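Side-chain contacts in Uly1 (Catenovulum maritimum, PDB 7DRQ), which probably cleaves ulvan, a polysaccharide of green algae, as a calcium-binding lyase of polysaccharide lyase family 24 with a propeller-like beta fold: residues A[297-302]-A[306-311]; A[264-269]-A[273-278]. All blocks are in the same frame, centred on the assembly; numbering follows the deposited sequence.

Overall arrangement
Both contacts are strand pairings in one antiparallel sheet, consistent with a blade of the beta-propeller to which the BNR-type family belongs. Contact 2 (264-269 with 273-278) is the earlier hairpin and lies deeper, its centre about 11 Å from the centre of the chain; contact 1 (297-302 with 306-311) pairs the last residues of strand 290-298 with strand 307-308, about 22 Å from that centre. The contact centres are 11 Å apart. Strands 272-280 and 290-298 join them: Ser298 N lies 2.9 Å from Ile273 O, a probable hydrogen bond, and Tyr297 CB packs on Arg274 CG. Both contacts lie away from the calcium sites; the Arg274 side chain is about 12 Å from a bound calcium.

Contact 1. Residues A[297-302]-A[306-311]; sequences YSDDPS and QWKNYK
Ser298 CB sits over one face of the Trp307 indole, 3.7 Å from the centroid of its five-membered ring, a CH-pi contact close to the ring normal. On the other side of the two-stranded ladder, Lys308 CB covers one face of the Tyr297 ring, displaced toward the rim, 4.2 Å from the centroid. Tyr310 CA stands at that ring's edge, and Asp299 OD1 lies at its edge too, in its plane. Tyr297 CG is turned between its own N and carbonyl carbon (chi1 66°), which swings the phenol over toward Lys308. A water bridges Tyr297 OH (2.7 Å) and Tyr310 O.

Beyond CB the Lys308 chain bends twice and crosses Asp299 at about a right angle, closing a salt bridge from NZ to OD2 that is modelled doubtfully short; OD1 pairs with Lys272. Gln306 lays OE1 against Asp299 CB (3.3 Å) and NE2 by Asp300 CB. Backbone bonds join Tyr297 and Lys308 in both directions, and Asp299 N reaches Gln306 O (3.0 Å). Ser298 OG accepts from Asp300 N, an ST turn where the chain leaves the strand, and also hydrogen-bonds Thr305 O.

This is the end of a beta hairpin in which strand 307-308 pairs antiparallel with strand 290-298. Trp307 also packs on Ile273 and Ile275 of strand 272-280 and meets Phe246 edge-to-face, while Tyr297 touches Lys272 and Arg274 of that same strand.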
loop_
_atom_site.group_PDB
_atom_site.type_symbol
_atom_site.label_atom_id
_atom_site.label_comp_id
_atom_site.label_asym_id
_atom_site.label_seq_id
_atom_site.Cartn_x
_atom_site.Cartn_y
_atom_site.Cartn_z
ATOM N N TYR A 297 -6.948 -17.143 4.219
ATOM C CA TYR A 297 -6.190 -16.852 5.427
ATOM C C TYR A 297 -5.327 -18.057 5.767
ATOM O O TYR A 297 -5.612 -19.184 5.357
ATOM C CB TYR A 297 -7.105 -16.485 6.609
ATOM C CG TYR A 297 -7.985 -17.626 7.075
ATOM C CD1 TYR A 297 -7.544 -18.523 8.043
ATOM C CD2 TYR A 297 -9.253 -17.804 6.544
ATOM C CE1 TYR A 297 -8.339 -19.565 8.465
ATOM C CE2 TYR A 297 -10.058 -18.858 6.959
ATOM C CZ TYR A 297 -9.597 -19.727 7.919
ATOM O OH TYR A 297 -10.395 -20.769 8.335
ATOM N N SER A 298 -4.263 -17.805 6.519
ATOM C CA SER A 298 -3.331 -18.847 6.925
ATOM C C SER A 298 -3.450 -19.091 8.423
ATOM O O SER A 298 -3.487 -18.140 9.212
ATOM C CB SER A 298 -1.895 -18.461 6.572
ATOM O OG SER A 298 -0.986 -19.389 7.159
ATOM N N ASP A 299 -3.517 -20.361 8.812
ATOM C CA ASP A 299 -3.488 -20.735 10.218
ATOM C C ASP A 299 -2.064 -20.937 10.722
ATOM O O ASP A 299 -1.872 -21.259 11.894
ATOM C CB ASP A 299 -4.340 -21.997 10.442
ATOM C CG ASP A 299 -5.834 -21.675 10.519
ATOM O OD1 ASP A 299 -6.154 -20.540 10.917
ATOM O OD2 ASP A 299 -6.687 -22.532 10.184
ATOM N N ASP A 300 -1.076 -20.718 9.864
ATOM C CA ASP A 300 0.334 -20.825 10.204
ATOM C C ASP A 300 0.836 -19.456 10.648
ATOM O O ASP A 300 0.679 -18.477 9.897
ATOM C CB ASP A 300 1.093 -21.321 8.969
ATOM C CG ASP A 300 2.594 -21.465 9.163
ATOM O OD1 ASP A 300 3.167 -21.102 10.211
ATOM O OD2 ASP A 300 3.221 -21.959 8.203
ATOM N N PRO A 301 1.418 -19.324 11.846
ATOM C CA PRO A 301 1.900 -17.995 12.273
ATOM C C PRO A 301 2.942 -17.412 11.336
ATOM O O PRO A 301 3.074 -16.183 11.263
ATOM C CB PRO A 301 2.484 -18.240 13.674
ATOM C CG PRO A 301 2.361 -19.685 13.955
ATOM C CD PRO A 301 1.635 -20.380 12.847
ATOM N N SER A 302 3.688 -18.245 10.604
ATOM C CA SER A 302 4.585 -17.714 9.587
ATOM C C SER A 302 3.865 -17.378 8.287
ATOM O O SER A 302 4.471 -16.759 7.406
ATOM C CB SER A 302 5.712 -18.705 9.302
ATOM O OG SER A 302 5.209 -19.781 8.528
ATOM N N GLN A 306 -0.953 -23.971 5.614
ATOM C CA GLN A 306 -2.265 -23.949 6.272
ATOM C C GLN A 306 -3.160 -22.832 5.740
ATOM O O GLN A 306 -3.884 -22.184 6.499
ATOM C CB GLN A 306 -2.111 -23.811 7.788
ATOM C CG GLN A 306 -1.339 -24.945 8.450
ATOM C CD GLN A 306 -1.245 -24.738 9.944
ATOM O OE1 GLN A 306 -2.268 -24.621 10.627
ATOM N NE2 GLN A 306 -0.025 -24.661 10.460
ATOM N N TRP A 307 -3.095 -22.592 4.437
ATOM C CA TRP A 307 -3.940 -21.580 3.815
ATOM C C TRP A 307 -5.322 -22.144 3.527
ATOM O O TRP A 307 -5.465 -23.276 3.045
ATOM C CB TRP A 307 -3.301 -21.073 2.525
ATOM C CG TRP A 307 -2.263 -20.027 2.780
ATOM C CD1 TRP A 307 -0.929 -20.223 2.969
ATOM C CD2 TRP A 307 -2.484 -18.609 2.886
ATOM N NE1 TRP A 307 -0.295 -19.018 3.179
ATOM C CE2 TRP A 307 -1.230 -18.011 3.140
ATOM C CE3 TRP A 307 -3.617 -17.793 2.791
ATOM C CZ2 TRP A 307 -1.075 -16.633 3.295
ATOM C CZ3 TRP A 307 -3.462 -16.407 2.944
ATOM C CH2 TRP A 307 -2.204 -15.849 3.199
ATOM N N LYS A 308 -6.346 -21.336 3.813
ATOM C CA LYS A 308 -7.731 -21.769 3.755
ATOM C C LYS A 308 -8.599 -20.677 3.140
ATOM O O LYS A 308 -8.262 -19.496 3.186
ATOM C CB LYS A 308 -8.258 -22.117 5.150
ATOM C CG LYS A 308 -7.274 -22.964 5.959
ATOM C CD LYS A 308 -7.964 -23.889 6.913
ATOM C CE LYS A 308 -6.984 -24.921 7.468
ATOM N NZ LYS A 308 -6.649 -24.651 8.883
ATOM N N ASN A 309 -9.732 -21.082 2.573
ATOM C CA ASN A 309 -10.700 -20.103 2.103
ATOM C C ASN A 309 -11.651 -19.750 3.246
ATOM O O ASN A 309 -11.493 -20.212 4.378
ATOM C CB ASN A 309 -11.428 -20.605 0.851
ATOM C CG ASN A 309 -12.275 -21.849 1.101
ATOM O OD1 ASN A 309 -12.645 -22.161 2.231
ATOM N ND2 ASN A 309 -12.597 -22.560 0.018
ATOM N N TYR A 310 -12.653 -18.908 2.964
ATOM C CA TYR A 310 -13.460 -18.393 4.066
ATOM C C TYR A 310 -14.264 -19.490 4.742
ATOM O O TYR A 310 -14.611 -19.347 5.920
ATOM C CB TYR A 310 -14.390 -17.268 3.592
ATOM C CG TYR A 310 -15.701 -17.732 2.984
ATOM C CD1 TYR A 310 -15.787 -18.087 1.641
ATOM C CD2 TYR A 310 -16.860 -17.790 3.753
ATOM C CE1 TYR A 310 -16.991 -18.510 1.083
ATOM C CE2 TYR A 310 -18.058 -18.199 3.208
ATOM C CZ TYR A 310 -18.125 -18.557 1.881
ATOM O OH TYR A 310 -19.336 -18.954 1.366
ATOM N N LYS A 311 -14.535 -20.587 4.041
ATOM C CA LYS A 311 -15.231 -21.721 4.637
ATOM C C LYS A 311 -14.320 -22.589 5.500
ATOM O O LYS A 311 -14.815 -23.502 6.172
ATOM C CB LYS A 311 -15.847 -22.596 3.539
ATOM C CG LYS A 311 -16.937 -21.927 2.719
ATOM C CD LYS A 311 -17.188 -22.764 1.463
ATOM C CE LYS A 311 -18.311 -22.225 0.608
ATOM N NZ LYS A 311 -18.503 -23.113 -0.578
HETATM O O HOH W 1 -13.062 -20.518 8.093
#

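Contact 2. Residues A[264-269]-A[273-278]; sequences GKMKYA and IRIGFQ
Met266 and Ile275, a non-hydrogen-bonded pair, cross obliquely on one face of the hairpin, with Met266 CG 3.6 Å from Ile275 CD1. Met266 is a selenomethionine; its chain runs straight through chi2 and bends at chi3 (37°), carrying CE to Ile273 CG2 at 3.4 Å, tighter than usual carbon packing. Ile273 places CG2 anti to its N, leaving CG1 for Tyr268: the two side chains cross at about a right angle, Tyr268 CD1 to Ile273 CG1 4.0 Å. Phe207 of strand 201-208 packs on Met266, Tyr268 and Ile273.

The opposite face carries Lys265, Lys267 and Arg274. Arg274 runs extended from CG to NE and turns the edge of its guanidinium to Ala269 O, which lies near the guanidinium plane. NE gives a fairly straight bond of 2.7 Å (162°) and NH2 a weak one of 3.2 Å, although NE approaches from above the carbonyl plane. NH1 binds Tyr295 OH and NH2 Asp270 O. A leucine in place of Arg274 would probably leave Ala269 O, Asp270 O and Tyr295 OH without these donors, losing the side-chain tie across the turn. Lys267 NZ leads away to a salt bridge with Asp350 and, at Trp351, a hydrogen bond to O and a cation-pi contact.

At Gly264, CA lies 3.2 Å from Gly276 O and 3.7 Å from Phe277 CB, and a beta carbon there would clash with both residues. Four backbone bonds link Lys265 with Gly276 and Lys267 with Arg274. Chemically, then, one face is apolar while the other carries basic side chains, with Lys267 paired to Asp350 and the buried arginine probably stabilised by carbonyl and hydroxyl oxygens.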
loop_
_atom_site.group_PDB
_atom_site.type_symbol
_atom_site.label_atom_id
_atom_site.label_comp_id
_atom_site.label_asym_id
_atom_site.label_seq_id
_atom_site.Cartn_x
_atom_site.Cartn_y
_atom_site.Cartn_z
ATOM N N GLY A 264 -4.817 -6.870 -4.846
ATOM C CA GLY A 264 -5.276 -6.962 -3.477
ATOM C C GLY A 264 -4.142 -6.703 -2.516
ATOM O O GLY A 264 -3.086 -6.185 -2.891
ATOM N N LYS A 265 -4.368 -7.079 -1.265
ATOM C CA LYS A 265 -3.399 -6.772 -0.224
ATOM C C LYS A 265 -3.462 -7.841 0.851
ATOM O O LYS A 265 -4.552 -8.289 1.227
ATOM C CB LYS A 265 -3.665 -5.397 0.387
ATOM C CG LYS A 265 -2.518 -4.892 1.258
ATOM C CD LYS A 265 -2.613 -3.389 1.494
ATOM C CE LYS A 265 -2.792 -2.627 0.199
ATOM N NZ LYS A 265 -2.837 -1.161 0.477
HETATM N N MSE A 266 -2.286 -8.257 1.318
HETATM C CA MSE A 266 -2.172 -9.102 2.488
HETATM C C MSE A 266 -2.136 -8.210 3.712
HETATM O O MSE A 266 -1.591 -7.098 3.668
HETATM C CB MSE A 266 -0.901 -9.963 2.443
HETATM C CG MSE A 266 -0.796 -10.814 1.219
HETATM SE SE MSE A 266 0.830 -11.924 1.330
HETATM C CE MSE A 266 0.851 -12.294 3.122
ATOM N N LYS A 267 -2.750 -8.681 4.791
ATOM C CA LYS A 267 -2.737 -7.969 6.059
ATOM C C LYS A 267 -2.638 -8.977 7.184
ATOM O O LYS A 267 -2.991 -10.147 7.028
ATOM C CB LYS A 267 -4.004 -7.133 6.280
ATOM C CG LYS A 267 -4.303 -6.118 5.202
ATOM C CD LYS A 267 -5.619 -5.394 5.529
ATOM C CE LYS A 267 -6.085 -4.561 4.351
ATOM N NZ LYS A 267 -7.192 -3.613 4.746
ATOM N N TYR A 268 -2.176 -8.505 8.338
ATOM C CA TYR A 268 -2.309 -9.267 9.569
ATOM C C TYR A 268 -3.604 -8.817 10.229
ATOM O O TYR A 268 -3.762 -7.630 10.546
ATOM C CB TYR A 268 -1.115 -9.038 10.489
ATOM C CG TYR A 268 -1.073 -9.951 11.683
ATOM C CD1 TYR A 268 -0.547 -11.238 11.583
ATOM C CD2 TYR A 268 -1.525 -9.519 12.923
ATOM C CE1 TYR A 268 -0.493 -12.077 12.691
ATOM C CE2 TYR A 268 -1.474 -10.340 14.023
ATOM C CZ TYR A 268 -0.953 -11.605 13.917
ATOM O OH TYR A 268 -0.909 -12.389 15.047
ATOM N N ALA A 269 -4.540 -9.743 10.389
ATOM C CA ALA A 269 -5.887 -9.400 10.834
ATOM C C ALA A 269 -6.391 -10.515 11.728
ATOM O O ALA A 269 -6.243 -11.696 11.383
ATOM C CB ALA A 269 -6.837 -9.215 9.645
ATOM N N ILE A 273 -2.153 -14.020 9.270
ATOM C CA ILE A 273 -1.804 -13.482 7.964
ATOM C C ILE A 273 -2.889 -13.891 6.975
ATOM O O ILE A 273 -3.227 -15.072 6.877
ATOM C CB ILE A 273 -0.427 -14.002 7.532
ATOM C CG1 ILE A 273 0.655 -13.394 8.419
ATOM C CG2 ILE A 273 -0.167 -13.692 6.087
ATOM C CD1 ILE A 273 1.993 -14.117 8.320
ATOM N N ARG A 274 -3.471 -12.913 6.273
ATOM C CA ARG A 274 -4.551 -13.189 5.324
ATOM C C ARG A 274 -4.388 -12.321 4.081
ATOM O O ARG A 274 -3.546 -11.422 4.026
ATOM C CB ARG A 274 -5.943 -12.953 5.946
ATOM C CG ARG A 274 -6.027 -13.149 7.455
ATOM C CD ARG A 274 -7.451 -12.966 8.001
ATOM N NE ARG A 274 -7.476 -13.196 9.446
ATOM C CZ ARG A 274 -8.240 -14.103 10.058
ATOM N NH1 ARG A 274 -9.086 -14.858 9.359
ATOM N NH2 ARG A 274 -8.162 -14.245 11.379
ATOM N N ILE A 275 -5.201 -12.602 3.062
ATOM C CA ILE A 275 -5.189 -11.818 1.832
ATOM C C ILE A 275 -6.613 -11.676 1.306
ATOM O O ILE A 275 -7.432 -12.594 1.422
ATOM C CB ILE A 275 -4.267 -12.466 0.772
ATOM C CG1 ILE A 275 -4.002 -11.502 -0.394
ATOM C CG2 ILE A 275 -4.860 -13.796 0.307
ATOM C CD1 ILE A 275 -2.959 -12.025 -1.403
ATOM N N GLY A 276 -6.917 -10.506 0.767
ATOM C CA GLY A 276 -8.126 -10.312 -0.017
ATOM C C GLY A 276 -7.725 -9.704 -1.340
ATOM O O GLY A 276 -6.793 -8.903 -1.405
ATOM N N PHE A 277 -8.404 -10.119 -2.407
ATOM C CA PHE A 277 -7.972 -9.627 -3.708
ATOM C C PHE A 277 -9.081 -9.788 -4.735
ATOM O O PHE A 277 -10.070 -10.491 -4.517
ATOM C CB PHE A 277 -6.686 -10.342 -4.183
ATOM C CG PHE A 277 -6.842 -11.819 -4.413
ATOM C CD1 PHE A 277 -6.626 -12.720 -3.378
ATOM C CD2 PHE A 277 -7.157 -12.315 -5.680
ATOM C CE1 PHE A 277 -6.750 -14.088 -3.585
ATOM C CE2 PHE A 277 -7.280 -13.696 -5.900
ATOM C CZ PHE A 277 -7.069 -14.578 -4.852
ATOM N N GLN A 278 -8.903 -9.090 -5.854
ATOM C CA GLN A 278 -9.660 -9.319 -7.074
ATOM C C GLN A 278 -8.694 -9.745 -8.173
ATOM O O GLN A 278 -7.479 -9.592 -8.056
ATOM C CB GLN A 278 -10.460 -8.060 -7.473
ATOM C CG GLN A 278 -11.322 -7.574 -6.304
ATOM C CD GLN A 278 -12.317 -6.486 -6.680
ATOM O OE1 GLN A 278 -11.968 -5.304 -6.760
ATOM N NE2 GLN A 278 -13.565 -6.881 -6.903
#